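Local atomic coordinates of Ras GTPase-activating-like protein IQGAP2 (Homo sapiens, PDB entry 5CJP), a protein that probably serves as an IQGAP-family scaffold that binds GTP-loaded Rho-family GTPases such as Cdc42 through a domain related to Ras GTPase-activating proteins. Residues Ala244-Asp249 with Asp262-Leu267. Sequence-based numbering, arbitrary orientation.
Sequences APDGFD and DQRRNL
Arg-264 faces Asp-246 across this contact in a one-nitrogen salt bridge: its NH2 lies 2.9 Å from OD1 of Asp-246 and equally far from OD2, so a single amino group straddles both carboxylate oxygens. OD1 comes to the guanidinium at its edge and in its plane, but the carboxylate itself is turned 37° from that plane. Both hydrogen bonds are weak, the straighter reaching only 128° at the hydrogen; electrostatic attraction therefore probably matters more than directed bonding. The arginine chain bends at chi2 and chi3 to bring its tip to the acid, while Asp-246 meets it with CG set between backbone N and carbonyl carbon (chi1 52°). Two further bonds fix the guanidinium's rotation, from NE to Val-243 O and from NH1 to Gln-258 OE1. An alanine in place of Asp-246 would probably leave the buried Arg-264 without its counter-charge across the contact, still held by these two neutral acceptors. Ala-244 lies beside the same edge, its CA 4.4 Å from NH2 of Arg-264. One helical turn further on, Leu-267 supplies the apolar half: its CD1 methyl touches the CG-CD edge of the Pro-245 ring, 3.9 Å from CD of Pro-245. Pro-245 is presented by a short turn in which Phe-248 N bonds to Ala-244 O at 3.0 Å. The contact thus ties the turn leaving helix 222-243 to the start of helix 261-278, closing the loop between them within the RasGAP-related domain. Helix 111-123 packs against the apolar side, with Val-118 on Pro-245 and Ile-122 on Leu-267, whereas on the polar side a basic side chain of a bound partner protein packs on Ala-244, and one packs on Arg-264.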
# COMPACT_ATOMS: atom_id res chain seq x y z
N ALA E 244 -6.16 16.51 23.21
CA ALA E 244 -5.98 16.48 21.76
C ALA E 244 -6.71 15.30 21.13
O ALA E 244 -6.07 14.38 20.63
CB ALA E 244 -4.50 16.43 21.41
N PRO E 245 -8.05 15.31 21.16
CA PRO E 245 -8.80 14.21 20.57
C PRO E 245 -8.60 14.14 19.06
O PRO E 245 -8.82 13.10 18.45
CB PRO E 245 -10.25 14.53 20.95
CG PRO E 245 -10.24 16.02 21.09
CD PRO E 245 -8.95 16.27 21.81
N ASP E 246 -8.18 15.25 18.47
CA ASP E 246 -7.94 15.30 17.03
C ASP E 246 -6.62 14.66 16.70
O ASP E 246 -6.44 14.08 15.62
CB ASP E 246 -7.95 16.75 16.56
CG ASP E 246 -7.01 17.63 17.37
OD1 ASP E 246 -6.87 17.40 18.59
OD2 ASP E 246 -6.42 18.57 16.79
N GLY E 247 -5.68 14.76 17.63
CA GLY E 247 -4.36 14.19 17.45
C GLY E 247 -4.31 12.71 17.77
O GLY E 247 -3.66 11.93 17.09
N PHE E 248 -5.02 12.30 18.81
CA PHE E 248 -5.03 10.90 19.19
C PHE E 248 -6.23 10.13 18.68
O PHE E 248 -6.65 9.14 19.28
CB PHE E 248 -4.91 10.77 20.71
CG PHE E 248 -3.59 11.21 21.23
CD1 PHE E 248 -3.31 12.56 21.40
CD2 PHE E 248 -2.58 10.27 21.47
CE1 PHE E 248 -2.04 12.98 21.79
CE2 PHE E 248 -1.30 10.68 21.87
CZ PHE E 248 -1.02 12.03 22.03
N ASP E 249 -6.77 10.59 17.55
CA ASP E 249 -7.92 9.96 16.89
C ASP E 249 -9.06 9.52 17.80
O ASP E 249 -9.48 8.36 17.77
CB ASP E 249 -7.44 8.75 16.08
CG ASP E 249 -8.48 8.27 15.08
OD1 ASP E 249 -9.68 8.58 15.26
OD2 ASP E 249 -8.09 7.57 14.12
N ASP E 262 -11.02 28.06 21.33
CA ASP E 262 -12.01 27.96 22.40
C ASP E 262 -12.25 26.51 22.81
O ASP E 262 -12.44 26.22 23.99
CB ASP E 262 -13.32 28.61 21.96
CG ASP E 262 -13.22 30.12 21.86
OD1 ASP E 262 -13.99 30.71 21.08
OD2 ASP E 262 -12.38 30.72 22.58
N GLN E 263 -12.23 25.61 21.83
CA GLN E 263 -12.43 24.20 22.10
C GLN E 263 -11.18 23.67 22.79
O GLN E 263 -11.27 22.83 23.70
CB GLN E 263 -12.71 23.45 20.80
CG GLN E 263 -13.94 23.98 20.06
CD GLN E 263 -14.16 23.32 18.70
OE1 GLN E 263 -13.28 23.31 17.85
NE2 GLN E 263 -15.36 22.77 18.50
N ARG E 264 -10.02 24.16 22.37
CA ARG E 264 -8.75 23.77 22.97
C ARG E 264 -8.70 24.18 24.43
O ARG E 264 -8.37 23.37 25.31
CB ARG E 264 -7.59 24.45 22.27
CG ARG E 264 -6.86 23.57 21.30
CD ARG E 264 -6.10 22.47 22.01
NE ARG E 264 -6.13 21.25 21.20
CZ ARG E 264 -5.87 21.21 19.90
NH1 ARG E 264 -5.55 22.32 19.26
NH2 ARG E 264 -5.94 20.07 19.24
N ARG E 265 -9.01 25.45 24.67
CA ARG E 265 -9.01 26.01 26.01
C ARG E 265 -10.02 25.29 26.91
O ARG E 265 -9.82 25.18 28.12
CB ARG E 265 -9.31 27.51 25.94
CG ARG E 265 -9.03 28.27 27.22
CD ARG E 265 -9.42 29.71 27.05
NE ARG E 265 -8.81 30.29 25.86
CZ ARG E 265 -7.51 30.56 25.75
NH1 ARG E 265 -6.69 30.31 26.76
NH2 ARG E 265 -7.03 31.08 24.62
N ASN E 266 -11.10 24.80 26.30
CA ASN E 266 -12.12 24.08 27.06
C ASN E 266 -11.60 22.70 27.45
O ASN E 266 -11.57 22.36 28.63
CB ASN E 266 -13.41 23.94 26.24
CG ASN E 266 -14.27 25.22 26.25
OD1 ASN E 266 -15.27 25.31 25.55
ND2 ASN E 266 -13.87 26.20 27.05
N LEU E 267 -11.18 21.91 26.47
CA LEU E 267 -10.65 20.58 26.74
C LEU E 267 -9.44 20.68 27.66
O LEU E 267 -9.29 19.90 28.60
CB LEU E 267 -10.26 19.88 25.45
CG LEU E 267 -11.46 19.53 24.61
CD1 LEU E 267 -11.01 19.22 23.20
CD2 LEU E 267 -12.22 18.35 25.25